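Side-chain contacts in ABC transporter substrate binding protein (Ribose) (Agrobacterium vitis, PDB 5DKV), which binds a sugar, holding alpha-D-tagatopyranose in the crystal, and probably delivers its ligand to an ABC transporter as the substrate-binding component: residues Ala40-Ile43 against Thr44-Lys47; Val172-Thr175 against Asp176-Gln180; Ala242-Ser245 against Gly246-Val250; Ala287-Leu291 against Thr292-Ile296. All blocks are in the same frame, centred on the assembly; numbering follows the deposited sequence.

Contact 1: residues Ala40-Ile43 against Thr44-Lys47; sequences AFYI and TMHK. With T6T (alpha-D-tagatopyranose), chain E.
Met45 lays its methyl against the rings of Phe41 and Tyr42 in the first two turns of helix 40-56, the helix of a beta-alpha-beta unit between strands 29-33 and 59-62. This inner side is densely filled. Met45 CE approaches Phe41 CE2 at 3.5 Å and Tyr42 CD1 at 3.7 Å, obliquely to both rings. The Met45 chain runs extended until it bends at its last torsion (chi3 -62°), and that bend swings CE in beside the aromatic pair. The rings also brace each other: Phe41 CD2 stands 3.6 Å above the Tyr42 ring plane, over its centre, while Tyr42 CE1 meets the Phe41 ring at its edge. Both residues line the tagatose pocket. The sugar's O4 lies over one face of Phe41, offset toward the rim, and Tyr42 CE2 comes within 3.2 Å of the sugar's O2. Phe41 and Met45 both also touch Ile279 of helix 276-291.

The outer side is looser. Ile43 and Lys47 are joined mainly through the backbone bond from Lys47 N to Ile43 O, and the Lys47 chain runs fully extended away from the turn. Apart from its backbone bond to Tyr42 O, His46 meets the preceding turn mainly through CB; its ring stacks with Phe62, and NE2 bonds to Glu50. Between the two sides Thr44 doubles the helical bond. Its N reaches Ala40 O at 2.9 Å, and its OG1, set beside the backbone N (chi1 -55°), gives its proton to the same Ala40 O at 2.8 Å from the opposite face of the carbonyl plane.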
# COMPACT_ATOMS: atom_id res chain seq x y z
N ALA A 40 -5.83 6.86 3.63
CA ALA A 40 -5.57 7.83 2.58
C ALA A 40 -5.05 7.17 1.29
O ALA A 40 -5.30 7.68 0.20
CB ALA A 40 -4.57 8.87 3.07
N PHE A 41 -4.39 6.03 1.42
CA PHE A 41 -3.93 5.30 0.24
C PHE A 41 -5.13 4.87 -0.61
O PHE A 41 -5.18 5.11 -1.82
CB PHE A 41 -3.12 4.08 0.64
CG PHE A 41 -2.71 3.19 -0.52
CD1 PHE A 41 -1.65 3.52 -1.32
CD2 PHE A 41 -3.38 2.00 -0.75
CE1 PHE A 41 -1.25 2.70 -2.35
CE2 PHE A 41 -3.00 1.16 -1.80
CZ PHE A 41 -1.94 1.52 -2.62
N TYR A 42 -6.10 4.24 0.03
CA TYR A 42 -7.25 3.74 -0.72
C TYR A 42 -8.17 4.89 -1.14
O TYR A 42 -8.85 4.81 -2.17
CB TYR A 42 -8.00 2.70 0.09
CG TYR A 42 -7.19 1.42 0.28
CD1 TYR A 42 -6.83 0.63 -0.84
CD2 TYR A 42 -6.75 1.01 1.52
CE1 TYR A 42 -6.07 -0.51 -0.69
CE2 TYR A 42 -5.97 -0.14 1.66
CZ TYR A 42 -5.64 -0.89 0.56
OH TYR A 42 -4.88 -2.01 0.78
N ILE A 43 -8.21 5.94 -0.35
CA ILE A 43 -9.03 7.10 -0.70
C ILE A 43 -8.48 7.72 -1.97
O ILE A 43 -9.25 8.11 -2.86
CB ILE A 43 -9.07 8.10 0.48
CG1 ILE A 43 -9.90 7.49 1.60
CG2 ILE A 43 -9.64 9.47 0.07
CD1 ILE A 43 -9.77 8.21 2.93
N THR A 44 -7.16 7.81 -2.07
CA THR A 44 -6.52 8.38 -3.24
C THR A 44 -6.62 7.44 -4.44
O THR A 44 -6.84 7.89 -5.57
CB THR A 44 -5.05 8.72 -2.94
OG1 THR A 44 -5.03 9.58 -1.79
CG2 THR A 44 -4.40 9.43 -4.09
N MET A 45 -6.55 6.12 -4.20
CA MET A 45 -6.79 5.14 -5.27
C MET A 45 -8.19 5.30 -5.84
O MET A 45 -8.40 5.31 -7.04
CB MET A 45 -6.60 3.71 -4.74
CG MET A 45 -6.78 2.64 -5.80
SD MET A 45 -7.00 1.00 -5.14
CE MET A 45 -5.45 0.80 -4.28
N HIS A 46 -9.15 5.48 -4.96
CA HIS A 46 -10.52 5.73 -5.38
C HIS A 46 -10.63 7.00 -6.24
O HIS A 46 -11.35 7.04 -7.24
CB HIS A 46 -11.39 5.82 -4.12
CG HIS A 46 -12.84 6.03 -4.40
ND1 HIS A 46 -13.72 6.45 -3.43
CD2 HIS A 46 -13.56 5.90 -5.54
CE1 HIS A 46 -14.93 6.55 -3.96
NE2 HIS A 46 -14.85 6.25 -5.24
N LYS A 47 -9.90 8.05 -5.86
CA LYS A 47 -9.92 9.28 -6.64
C LYS A 47 -9.46 9.02 -8.09
O LYS A 47 -10.09 9.46 -9.06
CB LYS A 47 -9.02 10.34 -5.97
CG LYS A 47 -8.97 11.67 -6.64
CD LYS A 47 -8.16 12.64 -5.77
CE LYS A 47 -8.09 14.03 -6.41
NZ LYS A 47 -7.48 15.04 -5.49
O3 T6T E . 0.52 0.91 2.40
C3 T6T E . -0.82 0.91 1.91
C4 T6T E . -1.05 -0.31 1.14
O4 T6T E . -0.13 -0.34 -0.02
C5 T6T E . -0.86 -1.50 1.98
O5 T6T E . -1.20 -2.70 1.28
C6 T6T E . -1.78 -1.49 3.19
O6 T6T E . -1.58 -0.25 3.93
C2 T6T E . -1.80 0.92 3.10
O2 T6T E . -3.10 0.95 2.58
C1 T6T E . -1.59 2.03 4.06
O1 T6T E . -1.74 3.28 3.47

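Contact 2: residues Val172-Thr175 against Asp176-Gln180; sequences VSTT and DQREQ. With T6T (alpha-D-tagatopyranose), chain E.
Thr174 and Arg178, one turn apart at the start of helix 173-186, run side by side toward the bound tagatose; the helix belongs to the beta-alpha-beta unit of strands 161-167 and 192-199. Hydrogen bonds to the sugar come first. Arg178 NH2 reaches O4 at 2.8 Å and NH1 reaches O3 at 3.0 Å, with N-H...O angles of 164° and 163°, so the guanidinium grips two neighbouring hydroxyls along its edge. Thr174 OG1 donates to O5 at 2.8 Å, turned there by a chi1 of 48°. Second partners probably limit rotation of the guanidinium: Asn142 takes the NE hydrogen, and Ala227 O accepts from NH1.

Van der Waals contacts add to this hold. Thr174 CB sits over one guanidinium face, 3.7 Å from Arg178 NH2, and Thr175 CG2 touches NH1 obliquely. The aliphatic part of Arg178, extended from CG to NE, passes along Thr174 O.

Backbone bonds form the regular helical series from Asp176 N to Val172 O, the N-cap residue, through Glu179 N to Thr175 O. Water supplies the last kind of link, on two other flanks of the helix. One molecule donates to Gln177 OE1 and also pairs with Ser173 OG; a second accepts from Thr175 OG1 and donates to Asp176 OD1, both at 2.7 Å.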
# COMPACT_ATOMS: atom_id res chain seq x y z
N VAL A 172 0.56 -10.07 5.11
CA VAL A 172 0.01 -9.04 4.25
C VAL A 172 0.96 -8.93 3.06
O VAL A 172 2.13 -8.69 3.26
CB VAL A 172 -0.10 -7.68 4.96
CG1 VAL A 172 -0.60 -6.61 3.98
CG2 VAL A 172 -1.00 -7.79 6.19
N SER A 173 0.47 -9.12 1.84
CA SER A 173 1.38 -9.37 0.73
C SER A 173 2.33 -8.19 0.47
O SER A 173 3.52 -8.38 0.25
CB SER A 173 0.59 -9.70 -0.54
OG SER A 173 -0.04 -8.56 -1.12
N THR A 174 1.79 -7.00 0.53
CA THR A 174 2.56 -5.79 0.22
C THR A 174 3.63 -5.51 1.27
O THR A 174 4.79 -5.29 0.95
CB THR A 174 1.64 -4.59 0.15
OG1 THR A 174 0.81 -4.61 1.31
CG2 THR A 174 0.78 -4.63 -1.12
N THR A 175 3.22 -5.48 2.53
CA THR A 175 4.15 -5.16 3.60
C THR A 175 5.12 -6.31 3.90
O THR A 175 6.23 -6.06 4.36
CB THR A 175 3.39 -4.75 4.86
OG1 THR A 175 2.51 -5.80 5.24
CG2 THR A 175 2.60 -3.45 4.62
N ASP A 176 4.73 -7.55 3.61
CA ASP A 176 5.68 -8.67 3.63
C ASP A 176 6.80 -8.40 2.62
O ASP A 176 7.98 -8.59 2.91
CB ASP A 176 4.99 -10.00 3.28
CG ASP A 176 4.32 -10.66 4.47
OD1 ASP A 176 4.39 -10.14 5.60
OD2 ASP A 176 3.71 -11.73 4.24
N GLN A 177 6.43 -7.95 1.42
CA GLN A 177 7.41 -7.71 0.37
C GLN A 177 8.31 -6.53 0.75
O GLN A 177 9.51 -6.57 0.49
CB GLN A 177 6.72 -7.46 -0.97
CG GLN A 177 6.25 -8.74 -1.63
CD GLN A 177 5.53 -8.48 -2.93
OE1 GLN A 177 4.73 -7.55 -3.02
NE2 GLN A 177 5.86 -9.26 -3.97
N ARG A 178 7.74 -5.49 1.36
CA ARG A 178 8.54 -4.34 1.76
C ARG A 178 9.54 -4.74 2.82
O ARG A 178 10.69 -4.31 2.78
CB ARG A 178 7.65 -3.21 2.27
CG ARG A 178 6.73 -2.66 1.23
CD ARG A 178 5.66 -1.72 1.78
NE ARG A 178 4.61 -1.58 0.77
CZ ARG A 178 3.39 -1.10 0.98
NH1 ARG A 178 3.03 -0.66 2.18
NH2 ARG A 178 2.54 -1.04 -0.03
N GLU A 179 9.12 -5.55 3.78
CA GLU A 179 10.04 -6.00 4.81
C GLU A 179 11.16 -6.87 4.21
O GLU A 179 12.32 -6.74 4.58
CB GLU A 179 9.30 -6.76 5.90
CG GLU A 179 10.25 -7.32 6.95
CD GLU A 179 9.53 -7.88 8.18
OE1 GLU A 179 8.31 -7.70 8.30
OE2 GLU A 179 10.21 -8.51 9.02
N GLN A 180 10.81 -7.76 3.29
CA GLN A 180 11.83 -8.60 2.64
C GLN A 180 12.85 -7.75 1.88
O GLN A 180 14.05 -8.02 1.93
CB GLN A 180 11.19 -9.63 1.71
CG GLN A 180 10.47 -10.77 2.44
CD GLN A 180 11.39 -11.61 3.35
OE1 GLN A 180 12.41 -12.15 2.90
NE2 GLN A 180 11.02 -11.71 4.62
O3 T6T E . 0.52 0.91 2.40
C3 T6T E . -0.82 0.91 1.91
C4 T6T E . -1.05 -0.31 1.14
O4 T6T E . -0.13 -0.34 -0.02
C5 T6T E . -0.86 -1.50 1.98
O5 T6T E . -1.20 -2.70 1.28
C6 T6T E . -1.78 -1.49 3.19
O6 T6T E . -1.58 -0.25 3.93
C2 T6T E . -1.80 0.92 3.10
O2 T6T E . -3.10 0.95 2.58
C1 T6T E . -1.59 2.03 4.06
O1 T6T E . -1.74 3.28 3.47
O HOH W 1 2.00 -7.38 -2.72
O HOH W 2 3.74 -7.75 6.64

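Contact 3: residues Ala242-Ser245 against Gly246-Val250; sequences AGQS and GTIKV
Gln244 folds over Ile248 and Thr247 in the turn that carries the chain from helix 229-241 into strand 249-253. Its CB meets the tip of Ile248 first, 3.7 Å from CD1, with CG1 slightly farther. CG keeps to the same methyl at 3.9 Å. A bend at the next torsion (chi2 -53°) then folds the amide back instead of letting it extend. OE1 consequently comes alongside Thr247, 3.8 Å from CG2, a van der Waals distance, while NE2 turns toward the helix end and donates a weak bond of 3.3 Å to Ala242 O.

The backbone of Gln244 makes the stronger bonds. Its carbonyl O accepts from Thr247 N at 2.9 Å, the donor lying above the carbonyl plane, and from Ile248 N at 3.1 Å, in that plane. The first closes a type II beta turn whose third residue, Gly246, takes the positive phi (85°) of that turn type. Beyond it, Lys249 NZ bonds to Gly246 O at 2.7 Å.

With two N-H groups on one carbonyl and only a weak bond at the amide, the turn appears to be fixed chiefly by its backbone, the Gln244 methylenes adding an apolar cover to Ile248.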
# COMPACT_ATOMS: atom_id res chain seq x y z
N ALA A 242 8.81 10.52 22.66
CA ALA A 242 10.01 10.16 23.41
C ALA A 242 11.02 11.30 23.50
O ALA A 242 12.05 11.16 24.15
CB ALA A 242 10.67 8.96 22.78
N GLY A 243 10.75 12.40 22.81
CA GLY A 243 11.70 13.50 22.75
C GLY A 243 12.89 13.33 21.80
O GLY A 243 13.89 14.04 21.92
N GLN A 244 12.79 12.40 20.86
CA GLN A 244 13.93 12.05 20.04
C GLN A 244 13.82 12.48 18.58
O GLN A 244 14.53 11.95 17.72
CB GLN A 244 14.18 10.55 20.11
CG GLN A 244 14.45 10.07 21.54
CD GLN A 244 15.55 10.84 22.23
OE1 GLN A 244 16.63 11.01 21.69
NE2 GLN A 244 15.27 11.33 23.45
N SER A 245 12.97 13.46 18.30
CA SER A 245 12.80 13.92 16.93
C SER A 245 14.13 14.36 16.37
O SER A 245 14.86 15.14 17.00
CB SER A 245 11.79 15.05 16.86
OG SER A 245 11.69 15.50 15.52
N GLY A 246 14.47 13.84 15.19
CA GLY A 246 15.72 14.16 14.52
C GLY A 246 16.92 13.32 14.96
O GLY A 246 17.95 13.28 14.29
N THR A 247 16.80 12.67 16.10
CA THR A 247 17.85 11.79 16.62
C THR A 247 17.63 10.34 16.18
O THR A 247 18.54 9.69 15.66
CB THR A 247 17.92 11.86 18.13
OG1 THR A 247 18.18 13.22 18.50
CG2 THR A 247 19.02 10.95 18.68
N ILE A 248 16.42 9.84 16.40
CA ILE A 248 16.03 8.56 15.83
C ILE A 248 15.45 8.87 14.46
O ILE A 248 14.43 9.52 14.37
CB ILE A 248 14.99 7.82 16.69
CG1 ILE A 248 15.54 7.50 18.09
CG2 ILE A 248 14.56 6.53 16.01
CD1 ILE A 248 14.45 7.00 19.07
N LYS A 249 16.11 8.37 13.41
CA LYS A 249 15.74 8.74 12.05
C LYS A 249 14.54 7.89 11.66
O LYS A 249 14.45 6.72 12.04
CB LYS A 249 16.89 8.51 11.06
CG LYS A 249 18.19 9.24 11.42
CD LYS A 249 17.99 10.74 11.51
CE LYS A 249 19.34 11.48 11.72
NZ LYS A 249 19.15 12.95 11.84
N VAL A 250 13.62 8.48 10.90
CA VAL A 250 12.43 7.76 10.46
C VAL A 250 12.29 7.82 8.96
O VAL A 250 12.39 8.89 8.35
CB VAL A 250 11.16 8.34 11.11
CG1 VAL A 250 9.89 7.59 10.61
CG2 VAL A 250 11.26 8.30 12.63

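Contact 4: residues Ala287-Leu291 against Thr292-Ile296; sequences AYAHL and TGQSI
A Schellman motif ends helix 276-291, pairing Ala289 with Gln294 and His290 with Gly293. Gln294 N donates to Ala289 O at 2.9 Å and Gly293 N to His290 O at 3.0 Å; Gly293 takes the positive phi, 90°, that turns the chain out of the helix. Thr292 N also reaches Ala289 O, at 3.1 Å, from the face opposite Gln294 N, so that last-turn carbonyl is held from above and below its plane.

Thr292 packs as well. With OG1 lodged between N and the carbonyl carbon (chi1 54°), near Tyr288 O and Ala289 O, its other branch is thrown over the Tyr288 ring. There CG2 makes a CH-pi contact 4.1 Å from the ring centroid, 23° off the normal.

On another flank Ala289 CB touches Ile296 CG2 at 3.8 Å and lies 4.0 Å from Gln294 CB. His290 leans on Pro111 and Leu135, and a water in its ring plane bridges ND1 to Gln294 O. His290 CA makes a CA-H...O contact with that same carbonyl, at 3.5 Å. A 6→1 backbone bond enclosing a 5→2 bond, with a left-handed glycine at C-prime and apolar contacts between the last turn and the chain beyond it, is typical of the Schellman helix C-cap.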
# COMPACT_ATOMS: atom_id res chain seq x y z
N ALA A 287 -10.09 -2.57 -16.69
CA ALA A 287 -11.39 -3.24 -16.65
C ALA A 287 -12.21 -2.88 -17.88
O ALA A 287 -12.82 -3.75 -18.49
CB ALA A 287 -12.16 -2.90 -15.43
N TYR A 288 -12.18 -1.60 -18.25
CA TYR A 288 -12.94 -1.14 -19.41
C TYR A 288 -12.45 -1.85 -20.69
O TYR A 288 -13.25 -2.33 -21.52
CB TYR A 288 -12.82 0.38 -19.55
CG TYR A 288 -13.50 0.86 -20.79
CD1 TYR A 288 -14.85 1.13 -20.79
CD2 TYR A 288 -12.81 0.98 -21.98
CE1 TYR A 288 -15.49 1.54 -21.94
CE2 TYR A 288 -13.45 1.39 -23.13
CZ TYR A 288 -14.78 1.67 -23.11
OH TYR A 288 -15.45 2.05 -24.27
N ALA A 289 -11.14 -1.90 -20.83
CA ALA A 289 -10.49 -2.52 -21.98
C ALA A 289 -10.92 -3.99 -22.06
O ALA A 289 -11.37 -4.45 -23.09
CB ALA A 289 -8.98 -2.41 -21.88
N HIS A 290 -10.84 -4.69 -20.94
CA HIS A 290 -11.30 -6.07 -20.93
C HIS A 290 -12.77 -6.22 -21.36
O HIS A 290 -13.12 -7.10 -22.15
CB HIS A 290 -11.15 -6.69 -19.54
CG HIS A 290 -11.74 -8.06 -19.47
ND1 HIS A 290 -11.11 -9.16 -20.01
CD2 HIS A 290 -12.92 -8.50 -18.98
CE1 HIS A 290 -11.87 -10.23 -19.84
NE2 HIS A 290 -12.97 -9.86 -19.22
N LEU A 291 -13.62 -5.38 -20.80
CA LEU A 291 -15.05 -5.46 -21.06
C LEU A 291 -15.40 -5.15 -22.51
O LEU A 291 -16.49 -5.52 -22.96
CB LEU A 291 -15.80 -4.52 -20.12
CG LEU A 291 -15.81 -5.00 -18.67
CD1 LEU A 291 -16.18 -3.85 -17.78
CD2 LEU A 291 -16.80 -6.18 -18.42
N THR A 292 -14.50 -4.50 -23.23
CA THR A 292 -14.74 -4.20 -24.65
C THR A 292 -13.87 -5.09 -25.54
O THR A 292 -13.67 -4.81 -26.72
CB THR A 292 -14.48 -2.73 -24.95
OG1 THR A 292 -13.15 -2.36 -24.52
CG2 THR A 292 -15.49 -1.86 -24.21
N GLY A 293 -13.35 -6.18 -24.97
CA GLY A 293 -12.72 -7.22 -25.77
C GLY A 293 -11.24 -7.07 -26.03
O GLY A 293 -10.67 -7.80 -26.86
N GLN A 294 -10.60 -6.14 -25.33
CA GLN A 294 -9.16 -5.91 -25.45
C GLN A 294 -8.39 -6.68 -24.37
O GLN A 294 -8.76 -6.67 -23.20
CB GLN A 294 -8.89 -4.40 -25.35
CG GLN A 294 -7.45 -3.97 -25.33
CD GLN A 294 -6.67 -4.37 -26.57
OE1 GLN A 294 -6.98 -3.97 -27.70
NE2 GLN A 294 -5.62 -5.16 -26.35
N SER A 295 -7.33 -7.35 -24.79
CA SER A 295 -6.44 -8.03 -23.86
C SER A 295 -5.72 -6.99 -23.02
O SER A 295 -5.45 -5.87 -23.52
CB SER A 295 -5.43 -8.89 -24.61
OG SER A 295 -4.58 -8.12 -25.43
N ILE A 296 -5.40 -7.36 -21.77
CA ILE A 296 -4.73 -6.46 -20.86
C ILE A 296 -3.53 -7.16 -20.20
O ILE A 296 -3.50 -8.39 -20.08
CB ILE A 296 -5.70 -5.92 -19.79
CG1 ILE A 296 -6.20 -7.03 -18.86
CG2 ILE A 296 -6.88 -5.20 -20.45
CD1 ILE A 296 -6.95 -6.49 -17.63
O HOH W 3 -8.72 -8.72 -21.36

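The contacts follow one another along the chain, all within the periplasmic binding protein domain. Contacts 1 and 2 sit at the starts of helices 40-56 and 173-186, their centres about 20 Å apart and their nearest atoms about 6 Å apart; they do not touch each other, but both touch the tagatose, as expected for two lobes closing on a sugar between them. Contacts 3 and 4 are surface turns after helices 229-241 and 276-291, leading to strands 249-253 and 299-307. Their centres lie about 49 Å apart, on opposite sides of the chain's centre, so they mark distant ends of the fold rather than the pocket.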